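Local coordinates for glycosyl transferases group 1 family protein (Francisella tularensis subsp. tularensis, PDB 5I45), which probably transfers sugar units as a GT-B glycosyltransferase of group 1, and is represented here by its C-terminal domain alone, at residues V10-E15 / W108-D113; P27-I32 / Y58-A63; G33-I38 / D113-A118; F47-I52 / E81-Q86; A137-K142 / Y157-K162. One frame throughout, in Å; residues are numbered along the deposited sequence. Where two conformers were deposited one is given.

Interaction 1. Residues V10-E15 / W108-D113; sequences VFYPAE and WYRALD
The Tyr12 ring carries the guanidinium of Arg110 flat on one of its faces, a stack and cation-pi contact with the two planes only 16° apart, Arg110 CZ 4.1 Å from the ring centroid and Arg110 NH1 over the middle of the ring. At the guanidinium edge, in its plane, lie Val10 O, the backbone N of Tyr12 and a water. Arg110 NH1 donates twice to the backbone of 10-15, to Val10 O at 3.2 Å and to Tyr12 O at 3.3 Å, both nearly straight at the hydrogen. With the second amino group, NH2, hydrogen-bonded to the water that in turn donates to Val10 O, the group is held against rotation. Tyr12 reaches this position with its ring between its own backbone N and carbonyl carbon (chi1 56°), while a bend at chi3 turns the end of the arginine across it. The contact ties the loop before helix 17-23 to the C-terminal part of helix 104-111, on the surface of this Rossmann-like C-terminal domain of a GT-B enzyme. Nearer the core, Phe11 CE1 meets Tyr109 CE2 at 3.9 Å, the rings steeply inclined to each other; Tyr109 also stacks on Phe35, and Phe11 rests on helix 126-133. Ala14 CB packs against Arg110 CD at 3.9 Å, and a second water bridges Ala14 N to Arg110 O.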
# COMPACT_ATOMS: atom_id res chain seq x y z
N VAL A 10 11.01 -3.88 14.27
CA VAL A 10 11.43 -3.36 12.95
C VAL A 10 10.27 -2.61 12.31
O VAL A 10 10.45 -1.51 11.79
CB VAL A 10 11.92 -4.50 12.02
CG1 VAL A 10 12.20 -4.01 10.61
CG2 VAL A 10 13.17 -5.14 12.62
N PHE A 11 9.09 -3.21 12.36
CA PHE A 11 7.88 -2.64 11.76
C PHE A 11 7.03 -2.12 12.90
O PHE A 11 6.55 -2.90 13.74
CB PHE A 11 7.14 -3.68 10.93
CG PHE A 11 7.95 -4.19 9.79
CD1 PHE A 11 8.01 -3.50 8.58
CD2 PHE A 11 8.68 -5.35 9.92
CE1 PHE A 11 8.80 -3.95 7.54
CE2 PHE A 11 9.47 -5.83 8.87
CZ PHE A 11 9.51 -5.12 7.67
N TYR A 12 6.84 -0.81 12.93
CA TYR A 12 6.11 -0.12 14.00
C TYR A 12 5.73 1.28 13.49
O TYR A 12 6.34 1.77 12.54
CB TYR A 12 6.97 -0.03 15.29
CG TYR A 12 8.32 0.65 15.09
CD1 TYR A 12 8.42 2.04 15.06
CD2 TYR A 12 9.47 -0.09 14.89
CE1 TYR A 12 9.64 2.66 14.86
CE2 TYR A 12 10.70 0.52 14.69
CZ TYR A 12 10.77 1.90 14.67
OH TYR A 12 11.97 2.56 14.46
N PRO A 13 4.75 1.94 14.13
CA PRO A 13 4.30 3.27 13.71
C PRO A 13 5.28 4.37 14.07
O PRO A 13 5.96 4.28 15.06
CB PRO A 13 3.01 3.47 14.49
CG PRO A 13 2.65 2.14 15.07
CD PRO A 13 3.92 1.39 15.21
N ALA A 14 5.36 5.40 13.23
CA ALA A 14 6.13 6.57 13.61
C ALA A 14 5.35 7.42 14.61
O ALA A 14 4.15 7.29 14.75
CB ALA A 14 6.42 7.40 12.40
N GLU A 15 6.05 8.30 15.29
CA GLU A 15 5.38 9.21 16.18
C GLU A 15 4.46 10.14 15.39
O GLU A 15 3.33 10.38 15.80
CB GLU A 15 6.38 10.00 17.02
CG GLU A 15 7.13 9.12 18.01
CD GLU A 15 8.11 9.90 18.87
OE1 GLU A 15 8.19 11.13 18.73
OE2 GLU A 15 8.81 9.27 19.69
N TRP A 108 9.20 3.35 4.93
CA TRP A 108 8.11 3.65 4.00
C TRP A 108 6.77 3.32 4.62
O TRP A 108 5.84 4.09 4.52
CB TRP A 108 8.26 2.95 2.64
CG TRP A 108 9.05 3.74 1.69
CD1 TRP A 108 10.32 3.51 1.28
CD2 TRP A 108 8.64 4.95 1.06
NE1 TRP A 108 10.71 4.48 0.40
CE2 TRP A 108 9.70 5.38 0.25
CE3 TRP A 108 7.46 5.70 1.09
CZ2 TRP A 108 9.63 6.54 -0.52
CZ3 TRP A 108 7.40 6.85 0.31
CH2 TRP A 108 8.45 7.25 -0.47
N TYR A 109 6.66 2.18 5.29
CA TYR A 109 5.40 1.87 5.95
C TYR A 109 5.02 2.98 6.93
O TYR A 109 3.85 3.36 7.02
CB TYR A 109 5.44 0.53 6.68
CG TYR A 109 5.41 -0.67 5.77
CD1 TYR A 109 4.25 -1.02 5.11
CD2 TYR A 109 6.53 -1.45 5.58
CE1 TYR A 109 4.19 -2.15 4.33
CE2 TYR A 109 6.48 -2.56 4.76
CZ TYR A 109 5.31 -2.90 4.16
OH TYR A 109 5.24 -4.02 3.35
N ARG A 110 6.03 3.51 7.62
CA ARG A 110 5.80 4.58 8.59
C ARG A 110 5.33 5.90 7.99
O ARG A 110 4.78 6.75 8.69
CB ARG A 110 7.06 4.82 9.43
CG ARG A 110 7.23 3.78 10.51
CD ARG A 110 8.34 4.12 11.48
NE ARG A 110 9.67 3.75 11.01
CZ ARG A 110 10.19 2.53 11.07
NH1 ARG A 110 9.46 1.50 11.55
NH2 ARG A 110 11.43 2.32 10.62
N ALA A 111 5.54 6.07 6.69
CA ALA A 111 5.15 7.28 5.98
C ALA A 111 3.77 7.16 5.32
O ALA A 111 3.24 8.17 4.86
CB ALA A 111 6.19 7.64 4.94
N LEU A 112 3.21 5.94 5.26
CA LEU A 112 1.99 5.71 4.48
C LEU A 112 0.73 5.54 5.30
O LEU A 112 0.73 4.87 6.33
CB LEU A 112 2.17 4.42 3.65
CG LEU A 112 3.27 4.50 2.60
CD1 LEU A 112 3.61 3.11 2.09
CD2 LEU A 112 2.95 5.47 1.48
N ASP A 113 -0.37 6.16 4.86
CA ASP A 113 -1.66 5.97 5.49
C ASP A 113 -2.34 4.67 5.08
O ASP A 113 -3.05 4.09 5.87
CB ASP A 113 -2.60 7.14 5.24
CG ASP A 113 -2.38 8.26 6.21
OD1 ASP A 113 -1.40 9.00 6.09
OD2 ASP A 113 -3.20 8.37 7.15
O HOH W 1 12.80 -0.20 11.37
O HOH W 2 3.72 5.84 11.08

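Interaction 2. Residues P27-I32 / Y58-A63; sequences PGKYGI and YPDWTA
Strands 30-35 and 61-66, joined through helix 44-57, form a beta-alpha-beta unit, and this contact is the parallel pairing at the start of both. Tyr30, Gly31 and Ile32 lie beside Trp61, Thr62 and Ala63; Tyr30 O accepts from Thr62 N at 2.9 Å, and Thr62 O from Ile32 N at the same length. Where the strands begin, Asp60 O takes two donors, Lys29 N at 2.8 Å and Tyr30 N at 3.2 Å, which joins the type I turn 58-61 to the chain entering the first strand. Tyr30 CB sits over the centre of the six-membered ring of Trp61, 3.3 Å from its centroid and only 9° off the normal, a close CH-pi contact. Beyond it the phenol ring runs nearly parallel to the indole but slid so far along that the two scarcely overlap. Ile32 CG1 comes instead to the indole edge, 3.7 Å from Trp61 CE3. These residues point to the sheet face covered by helices 44-57 and 164-176, as expected of the Rossmann-like half of a GT-B fold, and the indole also packs on Leu55 and Ile175. Thr62 points to the other face, where it touches Trp21 of helix 17-23. Its OG1, beside the backbone N (chi1 -66°), donates to Pro27 O at 2.7 Å, approaching from above the carbonyl plane.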
# COMPACT_ATOMS: atom_id res chain seq x y z
N PRO A 27 5.77 14.73 -3.72
CA PRO A 27 4.58 15.58 -3.69
C PRO A 27 3.38 14.98 -2.96
O PRO A 27 3.24 13.76 -2.90
CB PRO A 27 4.29 15.85 -5.20
CG PRO A 27 5.08 14.88 -5.93
CD PRO A 27 6.20 14.39 -5.08
N GLY A 28 2.57 15.85 -2.38
CA GLY A 28 1.37 15.49 -1.66
C GLY A 28 1.55 15.50 -0.17
O GLY A 28 2.65 15.70 0.35
N LYS A 29 0.46 15.24 0.53
CA LYS A 29 0.46 15.25 1.99
C LYS A 29 0.23 13.89 2.64
O LYS A 29 0.60 13.68 3.79
CB LYS A 29 -0.60 16.24 2.47
CG LYS A 29 -0.23 17.69 2.14
CD LYS A 29 -1.32 18.66 2.57
CE LYS A 29 -1.02 20.07 2.10
NZ LYS A 29 0.21 20.58 2.75
N TYR A 30 -0.38 12.97 1.91
CA TYR A 30 -0.77 11.64 2.43
C TYR A 30 -0.44 10.63 1.36
O TYR A 30 -0.64 10.89 0.17
CB TYR A 30 -2.28 11.58 2.71
CG TYR A 30 -2.76 12.65 3.64
CD1 TYR A 30 -2.65 12.51 5.02
CD2 TYR A 30 -3.28 13.83 3.14
CE1 TYR A 30 -3.08 13.52 5.88
CE2 TYR A 30 -3.70 14.86 3.99
CZ TYR A 30 -3.59 14.69 5.35
OH TYR A 30 -4.03 15.72 6.17
N GLY A 31 0.03 9.47 1.79
CA GLY A 31 0.45 8.44 0.87
C GLY A 31 -0.24 7.10 0.93
O GLY A 31 -0.68 6.63 1.99
N ILE A 32 -0.28 6.48 -0.22
CA ILE A 32 -0.78 5.12 -0.44
C ILE A 32 0.35 4.35 -1.08
O ILE A 32 0.94 4.86 -2.05
CB ILE A 32 -1.97 5.10 -1.42
CG1 ILE A 32 -3.11 5.98 -0.94
CG2 ILE A 32 -2.43 3.68 -1.70
CD1 ILE A 32 -3.88 6.54 -2.12
N TYR A 58 -8.71 13.30 -5.33
CA TYR A 58 -8.04 13.73 -4.11
C TYR A 58 -6.62 14.26 -4.32
O TYR A 58 -5.63 13.53 -4.19
CB TYR A 58 -7.96 12.53 -3.17
CG TYR A 58 -9.29 12.02 -2.73
CD1 TYR A 58 -10.07 12.76 -1.85
CD2 TYR A 58 -9.76 10.81 -3.17
CE1 TYR A 58 -11.29 12.29 -1.44
CE2 TYR A 58 -10.98 10.33 -2.76
CZ TYR A 58 -11.75 11.07 -1.89
OH TYR A 58 -12.97 10.55 -1.48
N PRO A 59 -6.52 15.55 -4.64
CA PRO A 59 -5.23 16.15 -4.95
C PRO A 59 -4.13 16.07 -3.90
O PRO A 59 -2.96 16.07 -4.26
CB PRO A 59 -5.60 17.61 -5.24
CG PRO A 59 -6.96 17.49 -5.85
CD PRO A 59 -7.63 16.46 -5.02
N ASP A 60 -4.48 15.94 -2.63
CA ASP A 60 -3.48 15.88 -1.56
C ASP A 60 -2.88 14.48 -1.32
O ASP A 60 -1.99 14.32 -0.50
CB ASP A 60 -4.08 16.34 -0.22
CG ASP A 60 -4.32 17.84 -0.16
OD1 ASP A 60 -3.62 18.63 -0.81
OD2 ASP A 60 -5.22 18.22 0.62
N TRP A 61 -3.38 13.50 -2.07
CA TRP A 61 -2.96 12.12 -1.92
C TRP A 61 -2.05 11.70 -3.04
O TRP A 61 -2.22 12.12 -4.20
CB TRP A 61 -4.19 11.18 -1.80
CG TRP A 61 -4.83 11.30 -0.43
CD1 TRP A 61 -5.55 12.37 0.06
CD2 TRP A 61 -4.73 10.37 0.66
NE1 TRP A 61 -5.91 12.15 1.36
CE2 TRP A 61 -5.45 10.90 1.73
CE3 TRP A 61 -4.11 9.12 0.80
CZ2 TRP A 61 -5.56 10.23 2.95
CZ3 TRP A 61 -4.23 8.46 2.00
CH2 TRP A 61 -4.94 9.02 3.07
N THR A 62 -1.10 10.84 -2.71
CA THR A 62 -0.10 10.36 -3.66
C THR A 62 0.06 8.86 -3.49
O THR A 62 0.04 8.37 -2.38
CB THR A 62 1.23 11.07 -3.38
OG1 THR A 62 1.04 12.44 -3.69
CG2 THR A 62 2.40 10.50 -4.18
N ALA A 63 0.21 8.14 -4.59
CA ALA A 63 0.46 6.72 -4.58
C ALA A 63 1.92 6.48 -4.92
O ALA A 63 2.43 7.11 -5.86
CB ALA A 63 -0.43 6.01 -5.59

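Interaction 3. Residues G33-I38 / D113-A118; sequences GIFGRI and DIVVCA
Gly33 and Val115 pair in parallel where strands 30-35 and 114-117 meet at the middle of the Rossmann-like sheet of this GT-B C-terminal domain, close to the centre of the chain. Two backbone hydrogen bonds join the strands, both made by Gly33, to the residues before and after Val115: Gly33 N gives to Ile114 O at 3.0 Å, and Gly33 O receives Val116 N at 2.8 Å. The Gly33 carbonyl oxygen also meets Val115 CA in a CA-H...O contact of 3.3 Å. Apolar contacts lie beyond this pair. Phe35 presents its ring edge to Val115, with Phe35 CE1 4.1 Å from Val115 CG2, and also packs on Ile105 and Trp108 of helix 104-111. Ile34 directs CG1 away from its backbone N (chi1 -174°), which brings it alongside the Val116 carbonyl and extends CD1 to Ala118 CB at 4.1 Å. Past Gly33 the strands diverge, and a water replaces the direct bond: it accepts from Phe35 N at 2.9 Å and donates to Val116 O at 2.8 Å.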
# COMPACT_ATOMS: atom_id res chain seq x y z
N GLY A 33 0.66 3.14 -0.64
CA GLY A 33 1.75 2.39 -1.23
C GLY A 33 1.42 0.96 -1.58
O GLY A 33 0.49 0.34 -1.02
N ILE A 34 2.21 0.43 -2.51
CA ILE A 34 2.23 -0.97 -2.85
C ILE A 34 3.70 -1.42 -2.86
O ILE A 34 4.55 -0.74 -3.43
CB ILE A 34 1.50 -1.31 -4.18
CG1 ILE A 34 1.45 -2.83 -4.38
CG2 ILE A 34 2.13 -0.62 -5.38
CD1 ILE A 34 0.46 -3.29 -5.42
N PHE A 35 3.97 -2.52 -2.20
CA PHE A 35 5.32 -3.02 -2.00
C PHE A 35 5.59 -4.27 -2.79
O PHE A 35 4.73 -5.14 -2.88
CB PHE A 35 5.53 -3.34 -0.50
CG PHE A 35 5.61 -2.13 0.35
CD1 PHE A 35 4.46 -1.45 0.72
CD2 PHE A 35 6.85 -1.65 0.80
CE1 PHE A 35 4.55 -0.33 1.54
CE2 PHE A 35 6.93 -0.53 1.59
CZ PHE A 35 5.79 0.14 1.95
N GLY A 36 6.81 -4.40 -3.27
CA GLY A 36 7.26 -5.61 -3.89
C GLY A 36 7.50 -5.48 -5.36
O GLY A 36 7.43 -4.41 -5.95
N ARG A 37 7.80 -6.62 -5.96
CA ARG A 37 8.14 -6.65 -7.35
C ARG A 37 7.01 -6.11 -8.23
O ARG A 37 5.83 -6.30 -7.94
CB ARG A 37 8.46 -8.11 -7.68
CG ARG A 37 8.86 -8.38 -9.08
CD ARG A 37 9.27 -9.83 -9.20
NE ARG A 37 9.37 -10.19 -10.61
CZ ARG A 37 9.89 -11.31 -11.10
NH1 ARG A 37 10.46 -12.22 -10.32
NH2 ARG A 37 9.89 -11.48 -12.41
N ILE A 38 7.39 -5.40 -9.28
CA ILE A 38 6.44 -4.84 -10.24
C ILE A 38 6.26 -5.90 -11.32
O ILE A 38 7.16 -6.17 -12.13
CB ILE A 38 6.97 -3.54 -10.87
CG1 ILE A 38 7.12 -2.47 -9.80
CG2 ILE A 38 6.07 -3.07 -12.01
CD1 ILE A 38 7.86 -1.24 -10.25
N ASP A 113 -0.37 6.16 4.86
CA ASP A 113 -1.66 5.97 5.49
C ASP A 113 -2.34 4.67 5.08
O ASP A 113 -3.05 4.09 5.87
CB ASP A 113 -2.60 7.14 5.24
CG ASP A 113 -2.38 8.26 6.21
OD1 ASP A 113 -1.40 9.00 6.09
OD2 ASP A 113 -3.20 8.37 7.15
N ILE A 114 -2.16 4.28 3.82
CA ILE A 114 -2.85 3.11 3.26
C ILE A 114 -1.85 2.28 2.52
O ILE A 114 -1.01 2.84 1.81
CB ILE A 114 -3.98 3.55 2.31
CG1 ILE A 114 -4.99 4.47 3.02
CG2 ILE A 114 -4.63 2.34 1.65
CD1 ILE A 114 -6.00 5.14 2.10
N VAL A 115 -1.95 0.96 2.64
CA VAL A 115 -1.14 0.02 1.87
C VAL A 115 -2.08 -0.92 1.14
O VAL A 115 -3.05 -1.42 1.72
CB VAL A 115 -0.13 -0.75 2.74
CG1 VAL A 115 0.57 -1.84 1.93
CG2 VAL A 115 0.90 0.21 3.27
N VAL A 116 -1.78 -1.14 -0.15
CA VAL A 116 -2.52 -2.10 -0.95
C VAL A 116 -1.68 -3.32 -1.22
O VAL A 116 -0.56 -3.20 -1.63
CB VAL A 116 -3.00 -1.48 -2.28
CG1 VAL A 116 -3.78 -2.48 -3.09
CG2 VAL A 116 -3.86 -0.25 -2.00
N CYS A 117 -2.26 -4.51 -0.98
CA CYS A 117 -1.61 -5.79 -1.25
C CYS A 117 -2.50 -6.45 -2.29
O CYS A 117 -3.49 -7.05 -1.96
CB CYS A 117 -1.49 -6.58 0.09
SG CYS A 117 -0.70 -5.66 1.46
N ALA A 118 -2.13 -6.30 -3.57
CA ALA A 118 -3.00 -6.64 -4.70
C ALA A 118 -2.65 -7.95 -5.41
O ALA A 118 -3.16 -8.22 -6.49
CB ALA A 118 -2.93 -5.49 -5.71
O HOH W 3 1.94 -4.00 -0.73

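Interaction 4. Residues F47-I52 / E81-Q86; sequences FIEAAI and EQKVKQ
With CG2 opposite its backbone N and CG1 beside it (chi1 -69°), Ile48 turns the CG2 methyl toward Val84, whose CG1 is anti to the backbone N (chi1 172°), which leaves CG2 beside that N and facing Ile48; Ile48 CG2 and Val84 CG2 meet at 3.9 Å, the side chains crossing at about a right angle. One helical turn on, Ile52 stretches CD1 over the backbone of the other helix, 3.8 Å from Lys83 O and 4.0 Å from Lys83 CB. Helices 44-57 and 74-86 run almost parallel here, 7° apart, with their axes 10.3 Å from each other; they lie side by side on one face of the Rossmann-like sheet, and Ile48, Ile52 and Val84 all reach down to Ile93 of its edge strand. On the outer side the contact becomes polar. Glu49 OE2 and Lys83 NZ form a long salt bridge of 3.9 Å, with a water between them that donates to Glu49 OE2 at 2.8 Å and accepts from Lys83 NZ at 2.9 Å.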
# COMPACT_ATOMS: atom_id res chain seq x y z
N PHE A 47 -3.47 -1.78 -9.07
CA PHE A 47 -3.13 -0.68 -8.19
C PHE A 47 -3.03 0.64 -8.95
O PHE A 47 -3.62 1.64 -8.54
CB PHE A 47 -1.82 -0.94 -7.49
CG PHE A 47 -1.36 0.17 -6.58
CD1 PHE A 47 -1.83 0.28 -5.27
CD2 PHE A 47 -0.46 1.11 -7.04
CE1 PHE A 47 -1.37 1.29 -4.45
CE2 PHE A 47 -0.02 2.13 -6.22
CZ PHE A 47 -0.47 2.21 -4.93
N ILE A 48 -2.28 0.65 -10.04
CA ILE A 48 -2.12 1.87 -10.83
C ILE A 48 -3.47 2.35 -11.39
O ILE A 48 -3.78 3.55 -11.33
CB ILE A 48 -1.08 1.66 -11.95
CG1 ILE A 48 0.34 1.51 -11.31
CG2 ILE A 48 -1.11 2.79 -12.97
CD1 ILE A 48 0.87 2.73 -10.63
N GLU A 49 -4.26 1.43 -11.92
CA GLU A 49 -5.56 1.80 -12.47
C GLU A 49 -6.46 2.35 -11.36
O GLU A 49 -7.14 3.37 -11.55
CB GLU A 49 -6.20 0.61 -13.20
CG GLU A 49 -5.48 0.31 -14.51
CD GLU A 49 -5.91 -0.97 -15.17
OE1 GLU A 49 -6.52 -1.81 -14.50
OE2 GLU A 49 -5.60 -1.15 -16.35
N ALA A 50 -6.42 1.74 -10.18
CA ALA A 50 -7.21 2.24 -9.04
C ALA A 50 -6.74 3.65 -8.63
O ALA A 50 -7.56 4.51 -8.31
CB ALA A 50 -7.13 1.30 -7.86
N ALA A 51 -5.43 3.84 -8.62
CA ALA A 51 -4.87 5.12 -8.23
C ALA A 51 -5.24 6.19 -9.23
O ALA A 51 -5.50 7.33 -8.84
CB ALA A 51 -3.35 5.03 -8.08
N ILE A 52 -5.30 5.85 -10.51
CA ILE A 52 -5.66 6.82 -11.54
C ILE A 52 -7.11 7.29 -11.34
O ILE A 52 -7.38 8.49 -11.45
CB ILE A 52 -5.41 6.24 -12.95
CG1 ILE A 52 -3.90 6.20 -13.21
CG2 ILE A 52 -6.14 7.03 -14.02
CD1 ILE A 52 -3.55 5.44 -14.46
N GLU A 81 3.84 3.42 -16.38
CA GLU A 81 4.29 4.83 -16.36
C GLU A 81 3.56 5.64 -17.42
O GLU A 81 3.16 6.78 -17.15
CB GLU A 81 5.79 4.93 -16.53
CG GLU A 81 6.55 4.42 -15.33
CD GLU A 81 8.01 4.13 -15.60
OE1 GLU A 81 8.41 3.95 -16.78
OE2 GLU A 81 8.78 4.04 -14.63
N GLN A 82 3.36 5.05 -18.60
CA GLN A 82 2.58 5.69 -19.66
C GLN A 82 1.15 5.94 -19.26
O GLN A 82 0.60 7.00 -19.57
CB GLN A 82 2.56 4.85 -20.97
CG GLN A 82 1.59 5.32 -22.07
CD GLN A 82 0.12 4.88 -21.93
OE1 GLN A 82 -0.80 5.67 -22.24
NE2 GLN A 82 -0.12 3.65 -21.49
N LYS A 83 0.52 4.96 -18.63
CA LYS A 83 -0.87 5.13 -18.21
C LYS A 83 -0.99 6.33 -17.28
O LYS A 83 -1.90 7.12 -17.38
CB LYS A 83 -1.41 3.89 -17.47
CG LYS A 83 -1.70 2.66 -18.30
CD LYS A 83 -2.30 1.58 -17.41
CE LYS A 83 -2.50 0.28 -18.14
NZ LYS A 83 -3.47 0.40 -19.24
N VAL A 84 -0.06 6.45 -16.33
CA VAL A 84 -0.04 7.58 -15.41
C VAL A 84 0.13 8.92 -16.13
O VAL A 84 -0.59 9.88 -15.85
CB VAL A 84 1.06 7.38 -14.35
CG1 VAL A 84 1.22 8.62 -13.51
CG2 VAL A 84 0.77 6.17 -13.46
N LYS A 85 1.09 8.95 -17.05
CA LYS A 85 1.38 10.19 -17.80
C LYS A 85 0.18 10.58 -18.65
O LYS A 85 -0.22 11.74 -18.69
CB LYS A 85 2.62 10.02 -18.68
CG LYS A 85 3.05 11.31 -19.37
CD LYS A 85 3.98 11.03 -20.54
CE LYS A 85 4.31 12.27 -21.36
NZ LYS A 85 5.25 13.24 -20.71
N GLN A 86 -0.40 9.61 -19.35
CA GLN A 86 -1.57 9.93 -20.18
C GLN A 86 -2.79 10.38 -19.36
O GLN A 86 -3.60 11.17 -19.84
CB GLN A 86 -1.84 8.80 -21.18
CG GLN A 86 -0.69 8.62 -22.18
CD GLN A 86 -0.38 9.87 -23.01
OE1 GLN A 86 -1.28 10.51 -23.56
NE2 GLN A 86 0.91 10.20 -23.12
O HOH W 4 -5.99 1.13 -17.97

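Interaction 5. Residues A137-K142 / Y157-K162; sequences AVIATK and YLVEPK
Strand 157-158 pairs in parallel with strand 137-140 at one edge of the Rossmann-like sheet, and the two backbones stay close from Val138 to Val159. Tyr157 N gives to Val138 O at 2.8 Å in the carbonyl plane, Tyr157 O accepts Ala140 N, and Ala140 O accepts Val159 N at 2.9 Å. The Ala140 oxygen is hemmed in further by Leu158 CA and by Leu158 CD2 at 3.6 Å. Ile139 CG2 and Val159 CG1 meet at 3.9 Å; Ile139 and Tyr157 share the face covered by helix 164-176, where the phenol leads away from strand 137-140 and, in the conformer described, its OH bonds to Asp153. Thr141 is also packed in: its OG1, set between backbone N and carbonyl carbon (chi1 55°), accepts from Gly144 N and bonds to Ser119 O, while Thr141 CG2 lies 3.7 Å from Pro161 CA. The far end is looser. The side chains of Lys142 and Glu160 are exposed, and direct pairing of the backbones gives way to a CA-H...O contact between Thr141 CA and Val159 O. Beside it a water accepts from Lys142 N at 2.8 Å and donates to Val159 O at 2.7 Å.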
# COMPACT_ATOMS: atom_id res chain seq x y z
N ALA A 137 -3.61 1.45 7.13
CA ALA A 137 -4.86 0.76 6.78
C ALA A 137 -4.58 -0.11 5.57
O ALA A 137 -4.00 0.41 4.60
CB ALA A 137 -5.93 1.78 6.48
N VAL A 138 -5.00 -1.37 5.56
CA VAL A 138 -4.69 -2.28 4.47
C VAL A 138 -5.92 -2.68 3.67
O VAL A 138 -7.00 -3.03 4.21
CB VAL A 138 -4.02 -3.56 5.02
CG1 VAL A 138 -3.81 -4.62 3.94
CG2 VAL A 138 -2.68 -3.20 5.62
N ILE A 139 -5.71 -2.63 2.35
CA ILE A 139 -6.64 -3.17 1.36
C ILE A 139 -5.89 -4.33 0.71
O ILE A 139 -4.81 -4.15 0.21
CB ILE A 139 -6.99 -2.13 0.29
CG1 ILE A 139 -7.71 -0.93 0.91
CG2 ILE A 139 -7.86 -2.78 -0.79
CD1 ILE A 139 -7.71 0.29 0.01
N ALA A 140 -6.47 -5.51 0.72
CA ALA A 140 -5.79 -6.69 0.21
C ALA A 140 -6.70 -7.64 -0.51
O ALA A 140 -7.89 -7.73 -0.25
CB ALA A 140 -5.17 -7.45 1.40
N THR A 141 -6.10 -8.40 -1.43
CA THR A 141 -6.74 -9.59 -1.98
C THR A 141 -6.56 -10.75 -0.96
O THR A 141 -5.81 -10.65 -0.01
CB THR A 141 -6.03 -10.01 -3.26
OG1 THR A 141 -4.64 -10.17 -2.97
CG2 THR A 141 -6.20 -8.97 -4.35
N LYS A 142 -7.19 -11.88 -1.25
CA LYS A 142 -7.03 -13.11 -0.44
C LYS A 142 -5.54 -13.46 -0.32
O LYS A 142 -5.02 -13.71 0.78
CB LYS A 142 -7.79 -14.25 -1.11
CG LYS A 142 -7.72 -15.59 -0.37
CD LYS A 142 -8.63 -16.63 -1.01
CE LYS A 142 -10.10 -16.31 -0.80
NZ LYS A 142 -10.98 -17.49 -0.97
N TYR A 157 -9.53 -4.25 4.51
CA TYR A 157 -10.51 -4.55 3.48
C TYR A 157 -10.01 -5.64 2.62
O TYR A 157 -8.78 -5.86 2.46
CB TYR A 157 -10.84 -3.29 2.67
CG TYR A 157 -11.56 -2.38 3.58
CD1 TYR A 157 -12.93 -2.47 3.74
CD2 TYR A 157 -10.84 -1.57 4.43
CE1 TYR A 157 -13.58 -1.67 4.67
CE2 TYR A 157 -11.46 -0.79 5.37
CZ TYR A 157 -12.83 -0.84 5.50
OH TYR A 157 -13.42 -0.04 6.43
N LEU A 158 -10.98 -6.37 2.10
CA LEU A 158 -10.70 -7.44 1.15
C LEU A 158 -11.31 -7.08 -0.20
O LEU A 158 -12.44 -6.59 -0.30
CB LEU A 158 -11.26 -8.77 1.65
CG LEU A 158 -10.50 -9.32 2.85
CD1 LEU A 158 -11.21 -10.49 3.48
CD2 LEU A 158 -9.07 -9.71 2.49
N VAL A 159 -10.55 -7.34 -1.24
CA VAL A 159 -11.03 -7.16 -2.60
C VAL A 159 -10.76 -8.41 -3.39
O VAL A 159 -9.90 -9.19 -3.05
CB VAL A 159 -10.39 -5.95 -3.31
CG1 VAL A 159 -10.78 -4.67 -2.58
CG2 VAL A 159 -8.87 -6.05 -3.41
N GLU A 160 -11.53 -8.59 -4.46
CA GLU A 160 -11.21 -9.65 -5.39
C GLU A 160 -9.94 -9.31 -6.15
O GLU A 160 -9.65 -8.14 -6.38
CB GLU A 160 -12.35 -9.84 -6.38
CG GLU A 160 -13.63 -10.35 -5.73
CD GLU A 160 -13.49 -11.72 -5.12
OE1 GLU A 160 -12.82 -12.60 -5.70
OE2 GLU A 160 -14.09 -11.94 -4.05
N PRO A 161 -9.15 -10.32 -6.53
CA PRO A 161 -8.03 -10.07 -7.43
C PRO A 161 -8.52 -9.58 -8.78
O PRO A 161 -9.69 -9.79 -9.16
CB PRO A 161 -7.35 -11.44 -7.54
CG PRO A 161 -8.43 -12.42 -7.24
CD PRO A 161 -9.35 -11.76 -6.27
N LYS A 162 -7.65 -8.88 -9.49
CA LYS A 162 -7.90 -8.42 -10.86
C LYS A 162 -9.07 -7.45 -10.95
O LYS A 162 -9.78 -7.41 -11.96
CB LYS A 162 -8.08 -9.61 -11.80
CG LYS A 162 -6.93 -10.60 -11.72
CD LYS A 162 -7.05 -11.73 -12.71
CE LYS A 162 -5.99 -12.80 -12.50
NZ LYS A 162 -5.78 -13.69 -13.66
O HOH W 5 -9.62 -11.87 -2.57

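In the fold
Interactions 2, 3 and 5 are pairings within one six-stranded parallel sheet, ordered 93-96, 61-66, 30-35, 114-117, 137-140, 157-158. Interactions 2 and 3 share strand 30-35, with centres about 14 Å apart; interactions 3 and 5, about 11 Å apart, meet through hydrogen bonds between strands 114-117 and 137-140. Interaction 4 lies on one sheet face, its Phe47 packing on residues of interactions 2 and 3. The centres of interactions 1 and 4 are about 25 Å apart. Interaction 1 shares Asp113 with interaction 3. Along the chain, interaction 1 encloses interactions 2 and 4; interaction 3 alternates with interactions 1 and 2 and encloses interaction 4; interaction 5 follows. The central strand pair of interaction 3 thus joins the two halves of the sheet.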